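Local coordinates for protein STM4351 (Salmonella enterica, PDB 2Y7I) that binds arginine with high specificity in the periplasm, as a member of the family 3 bacterial solute-binding proteins, at residues 5-10 with 43-49; 32-36 with 69-73. All coordinates share one frame; numbering follows the deposited sequence.

Contact 1 (5-10 with 43-49); sequences ARTLHF and MQAECSF. With ZN (zinc ion), chain E.
Phe10 and Phe49 lie side by side and point the same way on two parallel strands, 7-12 and 46-51, joined through helix 31-42 in a beta-alpha-beta crossover. The axes of segments 7-10 and 46-49 approach to 4.6 Å at 25°, and four backbone bonds fix the register: Glu46 N to Arg6 O, Leu8 N to Glu46 O, Ser48 N to Leu8 O and Phe10 N to Ser48 O.

The two phenyl planes are inclined by 32°, an oblique pairing, with Phe49 CD1 3.5 Å from Phe10 CB. Cys47 lies on the same sheet face; its SG, anti to the backbone N (chi1 -162°), comes within 3.5 Å of Phe10 CD1, an oblique sulfur-aromatic contact. Helix 31-42 packs on this face through Cys40, which meets both Phe10 and Cys47.

Nearer the start of the strands, Met43 crosses Leu8 at about a right angle, and its bent end brings CE to 4.0 Å from Leu8 CD2. The same methyl lies 3.8 Å from Arg6 NH2, while Arg6 NH1 forms a salt bridge to Glu205 of helix 200-214.

Thr7, His9, Glu46 and Ser48 occupy the other face. There Ser48 CB sits 3.7 Å from His9 CD2, and on the imidazole His9 ND1 binds a zinc ion at 2.1 Å, with Asp67 and a water as further ligands.

Contact 2 (32-36 with 69-73); sequences DIDVA and VIAGM. With ARG (arginine), chain C.
Asp32 reaches from the first turn of helix 31-42 to the loop 69-73, which lines the arginine pocket of this periplasmic binding protein. Its CG stands beside the backbone N and anti to the carbonyl carbon (chi1 -79°), with OD2 directed at the loop. Asp32 OD2 accepts Gly72 N at 2.7 Å through its syn lone pair, although the N-H...O angle of 138° shows a clearly bent bond. The other oxygen, OD1, is engaged by the hydroxyl of Tyr89, so both carboxylate oxygens have a partner in a buried setting.

Ile70 supplies the apolar half. Its CG1 arm is extended and passes obliquely across Asp32, CG1 lying 3.8 Å from Asp32 CG. The terminal CD1 goes further, to 3.4 Å from Asp32 O and 4.1 Å from Val35 CG1. The second branch, CG2, touches Ala36 CB at 4.1 Å. One branched side chain thus meets Asp32, Val35 and Ala36, residues spread over about one turn of the helix.

Beyond Ile70, the backbone serves the ligand: Ala71 O accepts the bound arginine's NE at 2.9 Å and, weakly, its NH2, while Gly72 O accepts its amino N at 2.9 Å. Asp32 is therefore a second-shell residue. By holding Gly72 N it probably helps to position the Ala71 carbonyl of the same peptide and the Gly72 carbonyl next to it. Asp32 OD2 also lies close to Glu20 OE1, and the proximity of two carboxylates may raise the pKa of one; so far as they are charged, they would add negative potential near the cationic ligand.

How the contacts relate
The two contacts lie in the same lobe, their centres about 13 Å apart, and their segments alternate along the chain: 5-10, 32-36, 43-49, 69-73. Helix 31-42, which carries 32-36, is the connection between the paired strands of contact 1, while 69-73 follows strand 68-69, the neighbour of strand 7-12 on its other side in a three-stranded parallel sheet. The contacts share a hydrophobic core, where Phe10 CD2 meets Ile70 CG2 at 3.6 Å and Phe49 CZ meets Ala36 CB at 3.7 Å. Contact 1, whose centre lies about 21 Å from the chain centre, holds a zinc ligand; contact 2, centred about 8 Å from it, joins this core to the arginine pocket.

Contact 1 (5-10 with 43-49)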
loop_
_atom_site.group_PDB
_atom_site.type_symbol
_atom_site.label_atom_id
_atom_site.label_comp_id
_atom_site.label_asym_id
_atom_site.label_seq_id
_atom_site.Cartn_x
_atom_site.Cartn_y
_atom_site.Cartn_z
ATOM N N ALA A 5 18.553 7.195 19.540
ATOM C CA ALA A 5 18.102 7.277 18.154
ATOM C C ALA A 5 17.303 8.568 18.005
ATOM O O ALA A 5 16.699 9.037 18.976
ATOM C CB ALA A 5 17.239 6.075 17.797
ATOM N N ARG A 6 17.318 9.151 16.808
ATOM C CA ARG A 6 16.459 10.295 16.518
ATOM C C ARG A 6 15.011 9.914 16.829
ATOM O O ARG A 6 14.602 8.769 16.613
ATOM C CB ARG A 6 16.619 10.765 15.063
ATOM C CG ARG A 6 16.132 9.782 14.008
ATOM C CD ARG A 6 16.482 10.218 12.576
ATOM N NE ARG A 6 15.685 11.353 12.106
ATOM C CZ ARG A 6 15.364 11.562 10.831
ATOM N NH1 ARG A 6 15.758 10.707 9.894
ATOM N NH2 ARG A 6 14.644 12.621 10.489
ATOM N N THR A 7 14.256 10.866 17.372
ATOM C CA THR A 7 12.885 10.617 17.781
ATOM C C THR A 7 11.954 11.602 17.089
ATOM O O THR A 7 12.082 12.818 17.253
ATOM C CB THR A 7 12.718 10.678 19.327
ATOM O OG1 THR A 7 13.555 9.687 19.930
ATOM C CG2 THR A 7 11.270 10.405 19.735
ATOM N N LEU A 8 11.029 11.052 16.308
ATOM C CA LEU A 8 10.047 11.826 15.582
ATOM C C LEU A 8 8.800 11.989 16.455
ATOM O O LEU A 8 8.178 10.997 16.868
ATOM C CB LEU A 8 9.719 11.112 14.269
ATOM C CG LEU A 8 9.058 11.849 13.108
ATOM C CD1 LEU A 8 9.844 13.107 12.733
ATOM C CD2 LEU A 8 8.964 10.905 11.904
ATOM N N HIS A 9 8.457 13.242 16.751
ATOM C CA HIS A 9 7.349 13.557 17.654
ATOM C C HIS A 9 6.076 13.802 16.843
ATOM O O HIS A 9 6.013 14.753 16.069
ATOM C CB HIS A 9 7.695 14.772 18.530
ATOM C CG HIS A 9 8.953 14.607 19.331
ATOM N ND1 HIS A 9 10.184 15.045 18.889
ATOM C CD2 HIS A 9 9.170 14.047 20.545
ATOM C CE1 HIS A 9 11.104 14.763 19.797
ATOM N NE2 HIS A 9 10.516 14.156 20.810
ATOM N N PHE A 10 5.089 12.925 17.015
ATOM C CA PHE A 10 3.801 13.025 16.335
ATOM C C PHE A 10 2.754 13.567 17.282
ATOM O O PHE A 10 2.725 13.201 18.455
ATOM C CB PHE A 10 3.317 11.651 15.881
ATOM C CG PHE A 10 3.953 11.157 14.618
ATOM C CD1 PHE A 10 5.162 10.466 14.663
ATOM C CD2 PHE A 10 3.325 11.344 13.385
ATOM C CE1 PHE A 10 5.750 9.977 13.477
ATOM C CE2 PHE A 10 3.909 10.864 12.193
ATOM C CZ PHE A 10 5.120 10.185 12.245
ATOM N N MET A 43 12.717 5.068 8.756
ATOM C CA MET A 43 13.543 6.264 8.922
ATOM C C MET A 43 14.635 6.078 9.982
ATOM O O MET A 43 15.382 7.018 10.278
ATOM C CB MET A 43 12.663 7.460 9.278
ATOM C CG MET A 43 11.741 7.912 8.134
ATOM S SD MET A 43 10.663 9.280 8.583
ATOM C CE MET A 43 11.840 10.524 9.104
ATOM N N GLN A 44 14.710 4.865 10.535
ATOM C CA GLN A 44 15.624 4.525 11.637
ATOM C C GLN A 44 15.470 5.493 12.811
ATOM O O GLN A 44 16.453 5.949 13.405
ATOM C CB GLN A 44 17.073 4.417 11.144
ATOM C CG GLN A 44 17.286 3.210 10.250
ATOM C CD GLN A 44 18.650 3.190 9.587
ATOM O OE1 GLN A 44 19.020 4.116 8.858
ATOM N NE2 GLN A 44 19.404 2.122 9.831
ATOM N N ALA A 45 14.208 5.793 13.120
ATOM C CA ALA A 45 13.823 6.719 14.173
ATOM C C ALA A 45 12.892 6.052 15.168
ATOM O O ALA A 45 12.189 5.093 14.838
ATOM C CB ALA A 45 13.130 7.939 13.576
ATOM N N GLU A 46 12.905 6.572 16.393
ATOM C CA GLU A 46 11.921 6.216 17.397
ATOM C C GLU A 46 10.714 7.131 17.209
ATOM O O GLU A 46 10.825 8.201 16.598
ATOM C CB GLU A 46 12.504 6.385 18.801
ATOM C CG GLU A 46 13.624 5.394 19.161
ATOM C CD GLU A 46 13.094 4.068 19.698
ATOM O OE1 GLU A 46 12.293 4.081 20.661
ATOM O OE2 GLU A 46 13.475 3.008 19.153
ATOM N N CYS A 47 9.575 6.708 17.742
ATOM C CA CYS A 47 8.319 7.439 17.596
ATOM C C CYS A 47 7.795 7.911 18.955
ATOM O O CYS A 47 7.819 7.166 19.934
ATOM C CB CYS A 47 7.278 6.542 16.933
ATOM S SG CYS A 47 5.915 7.450 16.263
ATOM N N SER A 48 7.334 9.155 19.009
ATOM C CA SER A 48 6.685 9.672 20.203
ATOM C C SER A 48 5.348 10.312 19.838
ATOM O O SER A 48 5.267 11.044 18.853
ATOM C CB SER A 48 7.591 10.680 20.907
ATOM O OG SER A 48 7.052 11.010 22.171
ATOM N N PHE A 49 4.311 10.034 20.629
ATOM C CA PHE A 49 2.976 10.594 20.374
ATOM C C PHE A 49 2.497 11.529 21.474
ATOM O O PHE A 49 2.689 11.260 22.662
ATOM C CB PHE A 49 1.940 9.490 20.185
ATOM C CG PHE A 49 2.153 8.670 18.951
ATOM C CD1 PHE A 49 1.693 9.112 17.721
ATOM C CD2 PHE A 49 2.827 7.456 19.021
ATOM C CE1 PHE A 49 1.905 8.357 16.572
ATOM C CE2 PHE A 49 3.033 6.693 17.879
ATOM C CZ PHE A 49 2.568 7.147 16.654
HETATM ZN ZN ZN E . 10.751 16.383 17.411
HETATM O O HOH W 1 9.542 18.012 18.137
#

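Contact 2 (32-36 with 69-73)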
loop_
_atom_site.group_PDB
_atom_site.type_symbol
_atom_site.label_atom_id
_atom_site.label_comp_id
_atom_site.label_asym_id
_atom_site.label_seq_id
_atom_site.Cartn_x
_atom_site.Cartn_y
_atom_site.Cartn_z
ATOM N N ASP A 32 -3.421 4.387 12.426
ATOM C CA ASP A 32 -2.453 5.485 12.232
ATOM C C ASP A 32 -1.172 5.277 13.022
ATOM O O ASP A 32 -0.101 5.676 12.575
ATOM C CB ASP A 32 -3.041 6.834 12.640
ATOM C CG ASP A 32 -3.961 7.419 11.598
ATOM O OD1 ASP A 32 -4.023 6.910 10.451
ATOM O OD2 ASP A 32 -4.629 8.418 11.928
ATOM N N ILE A 33 -1.295 4.679 14.202
ATOM C CA ILE A 33 -0.137 4.415 15.057
ATOM C C ILE A 33 0.762 3.359 14.411
ATOM O O ILE A 33 1.983 3.485 14.428
ATOM C CB ILE A 33 -0.543 3.966 16.484
ATOM C CG1 ILE A 33 -1.577 4.928 17.111
ATOM C CG2 ILE A 33 0.700 3.792 17.378
ATOM C CD1 ILE A 33 -1.220 6.425 17.056
ATOM N N ASP A 34 0.149 2.323 13.847
ATOM C CA ASP A 34 0.900 1.271 13.139
ATOM C C ASP A 34 1.621 1.827 11.921
ATOM O O ASP A 34 2.794 1.504 11.684
ATOM C CB ASP A 34 -0.015 0.102 12.753
ATOM C CG ASP A 34 -0.350 -0.781 13.945
ATOM O OD1 ASP A 34 0.091 -0.459 15.066
ATOM O OD2 ASP A 34 -1.055 -1.789 13.772
ATOM N N VAL A 35 0.911 2.659 11.156
ATOM C CA VAL A 35 1.498 3.373 10.028
ATOM C C VAL A 35 2.679 4.250 10.476
ATOM O O VAL A 35 3.772 4.142 9.916
ATOM C CB VAL A 35 0.443 4.211 9.242
ATOM C CG1 VAL A 35 1.118 5.097 8.195
ATOM C CG2 VAL A 35 -0.574 3.297 8.546
ATOM N N ALA A 36 2.466 5.107 11.478
ATOM C CA ALA A 36 3.540 6.006 11.938
ATOM C C ALA A 36 4.774 5.238 12.445
ATOM O O ALA A 36 5.917 5.619 12.159
ATOM C CB ALA A 36 3.015 6.975 13.004
ATOM N N VAL A 69 1.973 15.382 12.212
ATOM C CA VAL A 69 0.640 15.067 12.706
ATOM C C VAL A 69 0.115 13.900 11.894
ATOM O O VAL A 69 0.200 13.902 10.655
ATOM C CB VAL A 69 -0.316 16.293 12.588
ATOM C CG1 VAL A 69 -1.777 15.883 12.658
ATOM C CG2 VAL A 69 -0.012 17.310 13.684
ATOM N N ILE A 70 -0.399 12.892 12.594
ATOM C CA ILE A 70 -1.170 11.829 11.960
ATOM C C ILE A 70 -2.437 11.619 12.796
ATOM O O ILE A 70 -2.356 11.409 14.019
ATOM C CB ILE A 70 -0.319 10.535 11.749
ATOM C CG1 ILE A 70 -0.999 9.584 10.752
ATOM C CG2 ILE A 70 0.024 9.834 13.093
ATOM C CD1 ILE A 70 -0.158 8.325 10.400
ATOM N N ALA A 71 -3.605 11.738 12.162
ATOM C CA ALA A 71 -4.870 11.722 12.918
ATOM C C ALA A 71 -6.119 11.503 12.072
ATOM O O ALA A 71 -7.118 12.210 12.234
ATOM C CB ALA A 71 -5.012 13.022 13.744
ATOM N N GLY A 72 -6.068 10.526 11.166
ATOM C CA GLY A 72 -7.168 10.289 10.242
ATOM C C GLY A 72 -7.537 11.564 9.500
ATOM O O GLY A 72 -8.705 11.806 9.229
ATOM N N MET A 73 -6.524 12.354 9.143
ATOM C CA MET A 73 -6.730 13.727 8.671
ATOM C C MET A 73 -6.753 13.834 7.144
ATOM O O MET A 73 -5.725 13.627 6.488
ATOM C CB MET A 73 -5.633 14.642 9.248
ATOM C CG MET A 73 -5.713 16.114 8.791
ATOM S SD MET A 73 -4.432 17.189 9.495
ATOM C CE MET A 73 -5.064 17.364 11.189
HETATM N N ARG C . -11.432 12.578 8.707
HETATM C CA ARG C . -12.053 13.754 9.393
HETATM C C ARG C . -11.262 15.016 9.069
HETATM O O ARG C . -11.589 16.093 9.562
HETATM C CB ARG C . -12.113 13.540 10.920
HETATM C CG ARG C . -10.755 13.200 11.561
HETATM C CD ARG C . -10.824 13.141 13.085
HETATM N NE ARG C . -9.620 12.497 13.617
HETATM C CZ ARG C . -9.355 12.315 14.909
HETATM N NH1 ARG C . -10.201 12.730 15.854
HETATM N NH2 ARG C . -8.236 11.715 15.257
HETATM O OXT ARG C . -10.263 14.974 8.325
#